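Side-chain contacts in CrmK (Actinoalloteichus sp. WH1-2216-6, PDB 5I1V), which is a flavin-dependent oxidase with covalently bound FAD, involved in recycling shunt products during caerulomycin biosynthesis: residues A[38-43]-A[197-202]; A[84-89]-A[95-100]; A[106-111]-A[117-122]. All coordinates share one frame; numbering follows the deposited sequence.

Contact 1 of 3, residues A[38-43]-A[197-202]; sequences YSTAQV and ITRYWL. With FAD (flavin-adenine dinucleotide), chain E.
Arg199 reaches from its strand to Thr40 in the first turn of the helix beginning at residue 40, a worked example of one guanidinium serving several partners. CB and CG form the spacer: CG sits between the backbone N and the carbonyl carbon (chi1 61°), and a bend about the CG-CD bond (chi3 72°) swings the head toward the helix start. NE forms a salt bridge with Glu156, and NH1 is held by Glu97 and Glu99. NH2 makes the link across this contact, donating to Thr40 OG1 at 3.0 Å; the hydroxyl lies near the guanidinium edge, 20° out of its plane. A water in that plane accepts weakly from Arg199 NH2 at 3.4 Å and donates to Tyr38 O at 3.1 Å.

Thr40 OG1 lies 3.7 Å from Thr198 OG1 across the contact, without a bond between them. Each hydroxyl instead hydrogen-bonds to Glu156, so this carboxylate gathers the polar centre of the contact. Beside it, Val43 CG2 approaches Thr198 CG2 at 4.2 Å, a small apolar patch. Ser39 is the N-cap of the helix: Gln42 N donates to Ser39 OG at 3.3 Å.

One residue before Thr198, the strand reads the adenine with its backbone. Ile197 N donates to FAD N1A and FAD N6A donates to Ile197 O, both at 2.9 Å and nearly straight. The pair takes up the Watson-Crick edge of the base, and it marks this corner as the adenine site of the PCMH-type FAD-binding domain.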
loop_
_atom_site.group_PDB
_atom_site.type_symbol
_atom_site.label_atom_id
_atom_site.label_comp_id
_atom_site.label_asym_id
_atom_site.label_seq_id
_atom_site.Cartn_x
_atom_site.Cartn_y
_atom_site.Cartn_z
ATOM N N TYR A 38 6.237 17.734 -14.689
ATOM C CA TYR A 38 7.092 16.574 -14.826
ATOM C C TYR A 38 8.576 16.949 -14.628
ATOM O O TYR A 38 9.413 16.066 -14.628
ATOM C CB TYR A 38 6.915 15.924 -16.245
ATOM C CG TYR A 38 5.538 15.356 -16.445
ATOM C CD1 TYR A 38 5.171 14.165 -15.821
ATOM C CD2 TYR A 38 4.573 16.033 -17.199
ATOM C CE1 TYR A 38 3.900 13.650 -15.957
ATOM C CE2 TYR A 38 3.288 15.533 -17.344
ATOM C CZ TYR A 38 2.949 14.334 -16.713
ATOM O OH TYR A 38 1.684 13.816 -16.823
ATOM N N SER A 39 8.910 18.232 -14.476
ATOM C CA SER A 39 10.304 18.648 -14.367
ATOM C C SER A 39 10.346 19.930 -13.559
ATOM O O SER A 39 9.334 20.631 -13.435
ATOM C CB SER A 39 10.845 18.940 -15.769
ATOM O OG SER A 39 10.138 20.047 -16.329
ATOM N N THR A 40 11.517 20.219 -13.026
ATOM C CA THR A 40 11.767 21.487 -12.363
ATOM C C THR A 40 11.344 22.692 -13.217
ATOM O O THR A 40 10.766 23.617 -12.683
ATOM C CB THR A 40 13.242 21.600 -11.987
ATOM O OG1 THR A 40 13.553 20.512 -11.113
ATOM C CG2 THR A 40 13.481 22.914 -11.290
ATOM N N ALA A 41 11.651 22.693 -14.517
ATOM C CA ALA A 41 11.296 23.827 -15.409
ATOM C C ALA A 41 9.759 24.050 -15.471
ATOM O O ALA A 41 9.261 25.170 -15.549
ATOM C CB ALA A 41 11.829 23.581 -16.813
ATOM N N GLN A 42 9.006 22.967 -15.411
ATOM C CA GLN A 42 7.561 23.078 -15.430
ATOM C C GLN A 42 6.993 23.587 -14.054
ATOM O O GLN A 42 5.930 24.234 -13.978
ATOM C CB GLN A 42 6.984 21.745 -15.867
ATOM C CG GLN A 42 7.153 21.481 -17.335
ATOM C CD GLN A 42 6.662 20.102 -17.733
ATOM O OE1 GLN A 42 6.172 19.335 -16.900
ATOM N NE2 GLN A 42 6.799 19.775 -19.001
ATOM N N VAL A 43 7.697 23.285 -12.976
ATOM C CA VAL A 43 7.346 23.811 -11.661
ATOM C C VAL A 43 7.586 25.347 -11.663
ATOM O O VAL A 43 6.699 26.147 -11.271
ATOM C CB VAL A 43 8.122 23.108 -10.560
ATOM C CG1 VAL A 43 7.856 23.787 -9.222
ATOM C CG2 VAL A 43 7.780 21.629 -10.530
ATOM N N ILE A 197 9.870 22.609 -3.178
ATOM C CA ILE A 197 10.963 21.652 -3.174
ATOM C C ILE A 197 10.758 20.708 -4.351
ATOM O O ILE A 197 9.725 20.060 -4.410
ATOM C CB ILE A 197 10.977 20.829 -1.858
ATOM C CG1 ILE A 197 11.179 21.758 -0.672
ATOM C CG2 ILE A 197 12.076 19.764 -1.832
ATOM C CD1 ILE A 197 10.529 21.189 0.575
ATOM N N THR A 198 11.717 20.613 -5.275
ATOM C CA THR A 198 11.576 19.675 -6.362
ATOM C C THR A 198 12.278 18.320 -6.086
ATOM O O THR A 198 11.832 17.226 -6.558
ATOM C CB THR A 198 12.072 20.320 -7.664
ATOM O OG1 THR A 198 13.348 20.856 -7.455
ATOM C CG2 THR A 198 11.136 21.446 -8.043
ATOM N N ARG A 199 13.395 18.354 -5.367
ATOM C CA ARG A 199 14.121 17.114 -5.072
ATOM C C ARG A 199 15.059 17.334 -3.903
ATOM O O ARG A 199 15.413 18.435 -3.596
ATOM C CB ARG A 199 14.909 16.571 -6.297
ATOM C CG ARG A 199 15.969 17.507 -6.805
ATOM C CD ARG A 199 16.338 17.302 -8.292
ATOM N NE ARG A 199 15.285 17.768 -9.170
ATOM C CZ ARG A 199 14.606 17.006 -10.025
ATOM N NH1 ARG A 199 14.948 15.750 -10.218
ATOM N NH2 ARG A 199 13.615 17.529 -10.724
ATOM N N TYR A 200 15.450 16.243 -3.278
ATOM C CA TYR A 200 16.316 16.229 -2.102
ATOM C C TYR A 200 17.448 15.297 -2.492
ATOM O O TYR A 200 17.260 14.370 -3.311
ATOM C CB TYR A 200 15.637 15.564 -0.894
ATOM C CG TYR A 200 14.429 16.198 -0.282
ATOM C CD1 TYR A 200 14.581 17.195 0.661
ATOM C CD2 TYR A 200 13.133 15.758 -0.580
ATOM C CE1 TYR A 200 13.497 17.761 1.319
ATOM C CE2 TYR A 200 12.018 16.332 0.066
ATOM C CZ TYR A 200 12.212 17.329 1.027
ATOM O OH TYR A 200 11.170 17.922 1.726
ATOM N N TRP A 201 18.575 15.478 -1.858
ATOM C CA TRP A 201 19.682 14.539 -1.953
ATOM C C TRP A 201 20.033 14.070 -0.553
ATOM O O TRP A 201 20.269 14.869 0.358
ATOM C CB TRP A 201 20.909 15.187 -2.614
ATOM C CG TRP A 201 20.813 15.339 -4.101
ATOM C CD1 TRP A 201 21.153 14.438 -5.038
ATOM C CD2 TRP A 201 20.310 16.483 -4.804
ATOM N NE1 TRP A 201 20.921 14.947 -6.306
ATOM C CE2 TRP A 201 20.404 16.204 -6.184
ATOM C CE3 TRP A 201 19.831 17.717 -4.400
ATOM C CZ2 TRP A 201 20.047 17.137 -7.165
ATOM C CZ3 TRP A 201 19.453 18.643 -5.368
ATOM C CH2 TRP A 201 19.585 18.355 -6.733
ATOM N N LEU A 202 20.148 12.746 -0.408
ATOM C CA LEU A 202 20.415 12.148 0.840
ATOM C C LEU A 202 21.744 11.418 0.861
ATOM O O LEU A 202 22.031 10.617 -0.025
ATOM C CB LEU A 202 19.300 11.150 1.205
ATOM C CG LEU A 202 17.864 11.690 1.176
ATOM C CD1 LEU A 202 16.868 10.551 1.315
ATOM C CD2 LEU A 202 17.634 12.665 2.294
HETATM P PA FAD E . 1.175 17.156 1.674
HETATM O O1A FAD E . -0.224 17.184 2.236
HETATM O O2A FAD E . 1.277 16.997 0.185
HETATM O O5B FAD E . 1.971 18.426 2.140
HETATM C C5B FAD E . 2.234 18.716 3.509
HETATM C C4B FAD E . 2.630 20.194 3.640
HETATM O O4B FAD E . 3.911 20.337 2.994
HETATM C C3B FAD E . 1.750 21.225 2.965
HETATM O O3B FAD E . 1.919 22.460 3.636
HETATM C C2B FAD E . 2.340 21.342 1.588
HETATM O O2B FAD E . 1.945 22.460 0.786
HETATM C C1B FAD E . 3.838 21.202 1.886
HETATM N N9A FAD E . 4.566 20.543 0.773
HETATM C C8A FAD E . 4.304 19.354 0.148
HETATM N N7A FAD E . 5.163 19.181 -0.909
HETATM C C5A FAD E . 5.938 20.245 -0.917
HETATM C C6A FAD E . 7.044 20.635 -1.756
HETATM N N6A FAD E . 7.405 19.790 -2.702
HETATM N N1A FAD E . 7.620 21.814 -1.498
HETATM C C2A FAD E . 7.185 22.645 -0.528
HETATM N N3A FAD E . 6.191 22.324 0.340
HETATM C C4A FAD E . 5.534 21.159 0.108
HETATM N N1 FAD E . 5.708 11.862 9.896
HETATM C C2 FAD E . 6.798 11.325 10.491
HETATM O O2 FAD E . 7.774 12.037 10.756
HETATM N N3 FAD E . 6.887 10.017 10.819
HETATM C C4 FAD E . 5.911 9.137 10.632
HETATM O O4 FAD E . 6.062 7.931 10.920
HETATM C C4X FAD E . 4.697 9.612 9.985
HETATM N N5 FAD E . 3.654 8.768 9.758
HETATM C C5X FAD E . 2.597 9.222 9.066
HETATM C C6 FAD E . 1.591 8.337 8.679
HETATM C C7 FAD E . 0.457 8.736 7.973
HETATM C C7M FAD E . -0.602 7.699 7.578
HETATM C C8 FAD E . 0.359 10.172 7.633
HETATM C C8M FAD E . -0.834 10.714 6.894
HETATM C C9 FAD E . 1.349 11.086 8.013
HETATM C C9A FAD E . 2.473 10.659 8.718
HETATM N N10 FAD E . 3.490 11.544 9.094
HETATM C C10 FAD E . 4.635 11.046 9.689
HETATM C "C1'" FAD E . 3.323 12.994 9.004
HETATM C "C2'" FAD E . 3.890 13.512 7.722
HETATM O "O2'" FAD E . 5.292 13.627 7.864
HETATM C "C3'" FAD E . 3.282 14.811 7.309
HETATM O "O3'" FAD E . 1.846 14.627 7.172
HETATM C "C4'" FAD E . 3.920 15.345 6.009
HETATM O "O4'" FAD E . 3.804 16.767 6.028
HETATM C "C5'" FAD E . 3.236 14.754 4.793
HETATM O "O5'" FAD E . 3.923 15.209 3.628
HETATM P P FAD E . 3.152 15.014 2.256
HETATM O O1P FAD E . 2.652 13.621 2.135
HETATM O O2P FAD E . 3.976 15.571 1.138
HETATM O O3P FAD E . 1.866 15.974 2.482
HETATM O O HOH W 1 11.927 15.643 -12.949
#

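Contact 2 of 3, residues A[84-89]-A[95-100]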
loop_
_atom_site.group_PDB
_atom_site.type_symbol
_atom_site.label_atom_id
_atom_site.label_comp_id
_atom_site.label_asym_id
_atom_site.label_seq_id
_atom_site.Cartn_x
_atom_site.Cartn_y
_atom_site.Cartn_z
ATOM N N MET A 84 6.406 13.398 -10.231
ATOM C CA MET A 84 7.852 13.537 -10.087
ATOM C C MET A 84 8.264 12.677 -8.883
ATOM O O MET A 84 8.346 13.161 -7.767
ATOM C CB MET A 84 8.225 15.025 -9.844
ATOM C CG MET A 84 7.929 15.932 -11.034
ATOM S SD MET A 84 8.264 17.684 -10.795
ATOM C CE MET A 84 9.994 17.734 -10.355
ATOM N N SER A 85 8.474 11.391 -9.126
ATOM C CA SER A 85 8.744 10.449 -8.044
ATOM C C SER A 85 10.029 9.651 -8.277
ATOM O O SER A 85 10.235 8.598 -7.687
ATOM C CB SER A 85 7.553 9.520 -7.886
ATOM O OG SER A 85 7.419 8.815 -9.130
ATOM N N HIS A 86 10.926 10.147 -9.143
ATOM C CA HIS A 86 12.176 9.472 -9.309
ATOM C C HIS A 86 12.974 9.322 -8.009
ATOM O O HIS A 86 13.105 10.285 -7.247
ATOM C CB HIS A 86 13.020 10.199 -10.356
ATOM C CG HIS A 86 14.374 9.611 -10.514
ATOM N ND1 HIS A 86 14.586 8.436 -11.202
ATOM C CD2 HIS A 86 15.579 10.000 -10.042
ATOM C CE1 HIS A 86 15.875 8.142 -11.173
ATOM N NE2 HIS A 86 16.500 9.081 -10.484
ATOM N N VAL A 87 13.547 8.127 -7.795
ATOM C CA VAL A 87 14.514 7.827 -6.702
ATOM C C VAL A 87 15.725 7.122 -7.351
ATOM O O VAL A 87 15.549 6.180 -8.103
ATOM C CB VAL A 87 13.897 6.895 -5.641
ATOM C CG1 VAL A 87 14.914 6.477 -4.588
ATOM C CG2 VAL A 87 12.732 7.586 -4.961
ATOM N N GLY A 88 16.921 7.638 -7.141
ATOM C CA GLY A 88 18.110 7.122 -7.831
ATOM C C GLY A 88 19.367 7.680 -7.190
ATOM O O GLY A 88 19.322 8.719 -6.561
ATOM N N TYR A 89 20.482 6.986 -7.330
ATOM C CA TYR A 89 21.779 7.532 -6.914
ATOM C C TYR A 89 22.331 8.491 -7.941
ATOM O O TYR A 89 22.320 8.200 -9.113
ATOM C CB TYR A 89 22.809 6.425 -6.798
ATOM C CG TYR A 89 24.063 6.834 -6.073
ATOM C CD1 TYR A 89 23.997 7.282 -4.752
ATOM C CD2 TYR A 89 25.332 6.742 -6.690
ATOM C CE1 TYR A 89 25.126 7.588 -4.047
ATOM C CE2 TYR A 89 26.488 7.086 -5.983
ATOM C CZ TYR A 89 26.374 7.502 -4.673
ATOM O OH TYR A 89 27.509 7.814 -3.905
ATOM N N ALA A 95 25.180 11.067 -3.757
ATOM C CA ALA A 95 24.007 11.107 -2.874
ATOM C C ALA A 95 22.803 10.562 -3.583
ATOM O O ALA A 95 22.731 10.676 -4.802
ATOM C CB ALA A 95 23.745 12.557 -2.450
ATOM N N PHE A 96 21.837 10.044 -2.819
ATOM C CA PHE A 96 20.594 9.589 -3.395
ATOM C C PHE A 96 19.635 10.745 -3.719
ATOM O O PHE A 96 19.263 11.527 -2.815
ATOM C CB PHE A 96 19.920 8.565 -2.498
ATOM C CG PHE A 96 20.690 7.308 -2.394
ATOM C CD1 PHE A 96 20.566 6.311 -3.342
ATOM C CD2 PHE A 96 21.585 7.141 -1.343
ATOM C CE1 PHE A 96 21.345 5.167 -3.223
ATOM C CE2 PHE A 96 22.319 6.005 -1.228
ATOM C CZ PHE A 96 22.205 5.020 -2.144
ATOM N N GLU A 97 19.236 10.838 -4.988
ATOM C CA GLU A 97 18.268 11.857 -5.423
ATOM C C GLU A 97 16.860 11.332 -5.214
ATOM O O GLU A 97 16.534 10.224 -5.641
ATOM C CB GLU A 97 18.479 12.167 -6.877
ATOM C CG GLU A 97 17.744 13.394 -7.399
ATOM C CD GLU A 97 17.881 13.531 -8.937
ATOM O OE1 GLU A 97 18.605 12.711 -9.509
ATOM O OE2 GLU A 97 17.217 14.393 -9.576
ATOM N N VAL A 98 16.045 12.124 -4.540
ATOM C CA VAL A 98 14.682 11.760 -4.244
ATOM C C VAL A 98 13.793 12.917 -4.685
ATOM O O VAL A 98 13.775 13.961 -4.026
ATOM C CB VAL A 98 14.458 11.485 -2.734
ATOM C CG1 VAL A 98 12.988 11.154 -2.437
ATOM C CG2 VAL A 98 15.319 10.346 -2.183
ATOM N N GLU A 99 13.031 12.733 -5.751
ATOM C CA GLU A 99 12.023 13.752 -6.160
ATOM C C GLU A 99 10.942 13.916 -5.117
ATOM O O GLU A 99 10.616 12.951 -4.400
ATOM C CB GLU A 99 11.441 13.457 -7.543
ATOM C CG GLU A 99 12.430 13.917 -8.589
ATOM C CD GLU A 99 12.046 13.616 -10.033
ATOM O OE1 GLU A 99 11.077 12.842 -10.254
ATOM O OE2 GLU A 99 12.717 14.178 -10.945
ATOM N N ALA A 100 10.379 15.127 -5.038
ATOM C CA ALA A 100 9.474 15.508 -3.905
ATOM C C ALA A 100 8.252 14.653 -3.873
ATOM O O ALA A 100 7.601 14.464 -2.810
ATOM C CB ALA A 100 9.049 16.948 -4.049
HETATM O O HOH W 2 19.297 10.029 -9.776
#
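His86 and Glu99, at the open end of an antiparallel hairpin, show how a side chain can continue the bonding where the strand pattern gives out. Glu99 N donates to His86 O at 2.9 Å, almost straight. The return bond comes from His86 N, which is satisfied by Glu99 OE1 at 2.9 Å; the donor meets this oxygen from above the carboxylate plane, 43° out of it. The other oxygen, Glu99 OE2, is taken by Arg199.

Further along, Gly88 and Glu97 form a hydrogen-bonded pair: Gly88 N donates to Glu97 O at 3.0 Å, and Gly88 O accepts from Glu97 N. Val87 CA adds a CH contact to Glu97 O. Glycine leaves space for the imidazole of His86, which leans forward along the strand with CG anti to the backbone N (chi1 176°); a CB on Gly88 would collide with His86 NE2. A water ties the two side chains of His86 and Glu97 together, 3.0 Å from His86 NE2 and donating to Glu97 OE1 at 2.8 Å, while Glu97 OE2 pairs with Arg199.

The other face is apolar. Val87 CG2 lies 4.4 Å from Val98 CG1, and Tyr89 turns its edge to Phe96, with Tyr89 CD1 3.7 Å above the centre of the Phe96 ring and the planes 59° apart. The hydroxyl of Tyr89 bonds to Asp210 O.

Strand 95-99 lies between edge strand 87-90 and strand 196-202 of the five-stranded sheet. Val87, Phe96 and Val98 pack against helix 104-115, and helix 212-215 covers Tyr89 and Phe96.

Contact 3 of 3, residues A[106-111]-A[117-122]. With FAD (flavin-adenine dinucleotide), chain E.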
loop_
_atom_site.group_PDB
_atom_site.type_symbol
_atom_site.label_atom_id
_atom_site.label_comp_id
_atom_site.label_asym_id
_atom_site.label_seq_id
_atom_site.Cartn_x
_atom_site.Cartn_y
_atom_site.Cartn_z
ATOM N N GLN A 106 7.950 3.607 -1.161
ATOM C CA GLN A 106 8.581 3.422 -2.426
ATOM C C GLN A 106 10.067 3.661 -2.319
ATOM O O GLN A 106 10.871 2.904 -2.850
ATOM C CB GLN A 106 7.974 4.441 -3.398
ATOM C CG GLN A 106 8.689 4.621 -4.713
ATOM C CD GLN A 106 8.316 5.929 -5.414
ATOM O OE1 GLN A 106 7.357 6.651 -5.024
ATOM N NE2 GLN A 106 9.068 6.242 -6.465
ATOM N N ILE A 107 10.420 4.767 -1.674
ATOM C CA ILE A 107 11.787 5.131 -1.437
ATOM C C ILE A 107 12.485 3.963 -0.696
ATOM O O ILE A 107 13.588 3.519 -1.092
ATOM C CB ILE A 107 11.875 6.449 -0.587
ATOM C CG1 ILE A 107 11.414 7.675 -1.376
ATOM C CG2 ILE A 107 13.294 6.726 -0.173
ATOM C CD1 ILE A 107 11.139 8.897 -0.520
ATOM N N TYR A 108 11.857 3.434 0.352
ATOM C CA TYR A 108 12.527 2.411 1.126
ATOM C C TYR A 108 12.791 1.180 0.269
ATOM O O TYR A 108 13.867 0.571 0.364
ATOM C CB TYR A 108 11.729 1.976 2.329
ATOM C CG TYR A 108 11.570 3.000 3.425
ATOM C CD1 TYR A 108 12.485 4.031 3.601
ATOM C CD2 TYR A 108 10.499 2.903 4.324
ATOM C CE1 TYR A 108 12.319 4.958 4.622
ATOM C CE2 TYR A 108 10.339 3.819 5.356
ATOM C CZ TYR A 108 11.255 4.845 5.489
ATOM O OH TYR A 108 11.116 5.764 6.498
ATOM N N ARG A 109 11.813 0.810 -0.551
ATOM C CA ARG A 109 11.923 -0.380 -1.362
ATOM C C ARG A 109 13.018 -0.215 -2.378
ATOM O O ARG A 109 13.788 -1.129 -2.569
ATOM C CB ARG A 109 10.616 -0.693 -2.093
ATOM C CG ARG A 109 9.618 -1.434 -1.234
ATOM C CD ARG A 109 8.597 -2.078 -2.152
ATOM N NE ARG A 109 7.545 -1.131 -2.391
ATOM C CZ ARG A 109 6.370 -1.145 -1.763
ATOM N NH1 ARG A 109 6.072 -2.094 -0.868
ATOM N NH2 ARG A 109 5.475 -0.203 -2.048
ATOM N N VAL A 110 13.104 0.948 -3.013
ATOM C CA VAL A 110 14.157 1.194 -3.993
ATOM C C VAL A 110 15.568 1.182 -3.375
ATOM O O VAL A 110 16.496 0.552 -3.895
ATOM C CB VAL A 110 13.925 2.525 -4.727
ATOM C CG1 VAL A 110 15.100 2.848 -5.640
ATOM C CG2 VAL A 110 12.644 2.428 -5.567
ATOM N N LEU A 111 15.746 1.949 -2.312
ATOM C CA LEU A 111 17.020 2.062 -1.624
ATOM C C LEU A 111 17.487 0.722 -1.109
ATOM O O LEU A 111 18.648 0.359 -1.306
ATOM C CB LEU A 111 16.957 3.033 -0.457
ATOM C CG LEU A 111 16.834 4.490 -0.855
ATOM C CD1 LEU A 111 17.022 5.400 0.368
ATOM C CD2 LEU A 111 17.772 4.879 -1.981
ATOM N N VAL A 117 20.603 -0.067 1.514
ATOM C CA VAL A 117 20.668 1.057 2.463
ATOM C C VAL A 117 19.241 1.555 2.832
ATOM O O VAL A 117 18.236 1.173 2.222
ATOM C CB VAL A 117 21.575 2.207 1.879
ATOM C CG1 VAL A 117 22.881 1.679 1.370
ATOM C CG2 VAL A 117 20.947 2.953 0.718
ATOM N N THR A 118 19.153 2.424 3.829
ATOM C CA THR A 118 17.951 3.058 4.165
ATOM C C THR A 118 18.248 4.442 4.809
ATOM O O THR A 118 19.389 4.747 5.080
ATOM C CB THR A 118 17.144 2.171 5.106
ATOM O OG1 THR A 118 15.776 2.585 5.079
ATOM C CG2 THR A 118 17.645 2.238 6.491
ATOM N N PHE A 119 17.204 5.225 5.080
ATOM C CA PHE A 119 17.325 6.368 6.008
ATOM C C PHE A 119 16.117 6.352 6.955
ATOM O O PHE A 119 15.112 5.735 6.658
ATOM C CB PHE A 119 17.426 7.666 5.246
ATOM C CG PHE A 119 16.170 8.013 4.528
ATOM C CD1 PHE A 119 15.861 7.403 3.347
ATOM C CD2 PHE A 119 15.293 8.936 5.038
ATOM C CE1 PHE A 119 14.690 7.716 2.684
ATOM C CE2 PHE A 119 14.115 9.262 4.375
ATOM C CZ PHE A 119 13.810 8.641 3.206
ATOM N N PRO A 120 16.231 7.003 8.128
ATOM C CA PRO A 120 15.196 6.854 9.157
ATOM C C PRO A 120 13.992 7.766 8.966
ATOM O O PRO A 120 13.901 8.803 9.607
ATOM C CB PRO A 120 15.950 7.217 10.422
ATOM C CG PRO A 120 16.967 8.205 9.966
ATOM C CD PRO A 120 17.418 7.703 8.632
ATOM N N GLY A 121 13.070 7.384 8.104
ATOM C CA GLY A 121 11.911 8.196 7.835
ATOM C C GLY A 121 10.754 7.466 8.496
ATOM O O GLY A 121 10.954 6.509 9.223
ATOM N N GLY A 122 9.549 7.872 8.202
ATOM C CA GLY A 122 8.403 7.360 8.950
ATOM C C GLY A 122 7.871 6.025 8.492
ATOM O O GLY A 122 8.336 5.447 7.497
HETATM P PA FAD E . 1.175 17.156 1.674
HETATM O O1A FAD E . -0.224 17.184 2.236
HETATM O O2A FAD E . 1.277 16.997 0.185
HETATM O O5B FAD E . 1.971 18.426 2.140
HETATM C C5B FAD E . 2.234 18.716 3.509
HETATM C C4B FAD E . 2.630 20.194 3.640
HETATM O O4B FAD E . 3.911 20.337 2.994
HETATM C C3B FAD E . 1.750 21.225 2.965
HETATM O O3B FAD E . 1.919 22.460 3.636
HETATM C C2B FAD E . 2.340 21.342 1.588
HETATM O O2B FAD E . 1.945 22.460 0.786
HETATM C C1B FAD E . 3.838 21.202 1.886
HETATM N N9A FAD E . 4.566 20.543 0.773
HETATM C C8A FAD E . 4.304 19.354 0.148
HETATM N N7A FAD E . 5.163 19.181 -0.909
HETATM C C5A FAD E . 5.938 20.245 -0.917
HETATM C C6A FAD E . 7.044 20.635 -1.756
HETATM N N6A FAD E . 7.405 19.790 -2.702
HETATM N N1A FAD E . 7.620 21.814 -1.498
HETATM C C2A FAD E . 7.185 22.645 -0.528
HETATM N N3A FAD E . 6.191 22.324 0.340
HETATM C C4A FAD E . 5.534 21.159 0.108
HETATM N N1 FAD E . 5.708 11.862 9.896
HETATM C C2 FAD E . 6.798 11.325 10.491
HETATM O O2 FAD E . 7.774 12.037 10.756
HETATM N N3 FAD E . 6.887 10.017 10.819
HETATM C C4 FAD E . 5.911 9.137 10.632
HETATM O O4 FAD E . 6.062 7.931 10.920
HETATM C C4X FAD E . 4.697 9.612 9.985
HETATM N N5 FAD E . 3.654 8.768 9.758
HETATM C C5X FAD E . 2.597 9.222 9.066
HETATM C C6 FAD E . 1.591 8.337 8.679
HETATM C C7 FAD E . 0.457 8.736 7.973
HETATM C C7M FAD E . -0.602 7.699 7.578
HETATM C C8 FAD E . 0.359 10.172 7.633
HETATM C C8M FAD E . -0.834 10.714 6.894
HETATM C C9 FAD E . 1.349 11.086 8.013
HETATM C C9A FAD E . 2.473 10.659 8.718
HETATM N N10 FAD E . 3.490 11.544 9.094
HETATM C C10 FAD E . 4.635 11.046 9.689
HETATM C "C1'" FAD E . 3.323 12.994 9.004
HETATM C "C2'" FAD E . 3.890 13.512 7.722
HETATM O "O2'" FAD E . 5.292 13.627 7.864
HETATM C "C3'" FAD E . 3.282 14.811 7.309
HETATM O "O3'" FAD E . 1.846 14.627 7.172
HETATM C "C4'" FAD E . 3.920 15.345 6.009
HETATM O "O4'" FAD E . 3.804 16.767 6.028
HETATM C "C5'" FAD E . 3.236 14.754 4.793
HETATM O "O5'" FAD E . 3.923 15.209 3.628
HETATM P P FAD E . 3.152 15.014 2.256
HETATM O O1P FAD E . 2.652 13.621 2.135
HETATM O O2P FAD E . 3.976 15.571 1.138
HETATM O O3P FAD E . 1.866 15.974 2.482
HETATM O O HOH W 3 15.499 1.551 2.495
#
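Ile107 opens the helical side of this buried contact by pressing CG2 against the edge of the Phe119 ring, 3.3 Å from Phe119 CE1 and close to the ring plane. The branch that touches stands opposite the backbone N, whereas the CG1 branch packs on Val98.

Tyr108, next in the helix, works on two levels. Its ring meets Phe119 in a T-shaped stack: Tyr108 CE1 lies 4.1 Å above the Phe119 face, displaced toward the rim, with the planes 63° apart. Tyr108 CE1 also lies 3.5 Å from Phe119 O. At the far end the hydroxyl reaches Gly121 and Gly122, where Tyr108 OH appears to donate to Gly122 O at 3.0 Å; the hydroxyl is modelled too near Gly121, so this bond is uncertain. The backbone carbonyl of Tyr108 accepts from a water that also donates to Val117 O and accepts from Thr118 OG1, so three polar atoms share one mediator.

One turn on, Leu111 sets CD1 at the Phe119 edge, 3.8 Å from Phe119 CD1, and its CB touches Val117 CG2 at 4.2 Å. Leu111 O receives a weak bond from Val117 N, where the chain returns from the helix.

Phe119 is thus met at its edge by two aliphatic chains and over one face by an aromatic edge. An alanine in place of Tyr108 would remove the ring and is likely to open a gap over that face, leaving Phe119 freer to shift.

Chemically, the contact is an apolar core with one water joining two backbone carbonyls and the Thr118 hydroxyl. At its end Gly122 CA lies 3.1 Å from FAD O4, and a CB there would strike FAD C4; the absence of a side chain is what lets the backbone lie against the flavin, with mostly apolar helix-loop packing behind it.

In the fold
Contacts 1 and 2 both meet the adenine end of FAD, and contact 3 the flavin end. Contact 1 holds the base, contact 2 brings the side chain of Ala100 to about 4 Å from FAD, at the adenine, and contact 3 borders the isoalloxazine, just before Phe123 and the covalently linked Cys124. Contacts 1 and 2, centres about 9 Å apart, share a sheet and are joined by Arg199: its NH1 lies 2.7 Å from Glu97 OE2 and 2.8 Å from Glu99 OE2. Contacts 2 and 3, about 11 Å apart between centres, meet through apolar packing, with Phe96 CD1 3.4 Å from Leu111 CD2. Contacts 1 and 3 are about 19 Å apart between centres, yet Leu202 CD1 still reaches Phe119 CE1 at 3.8 Å.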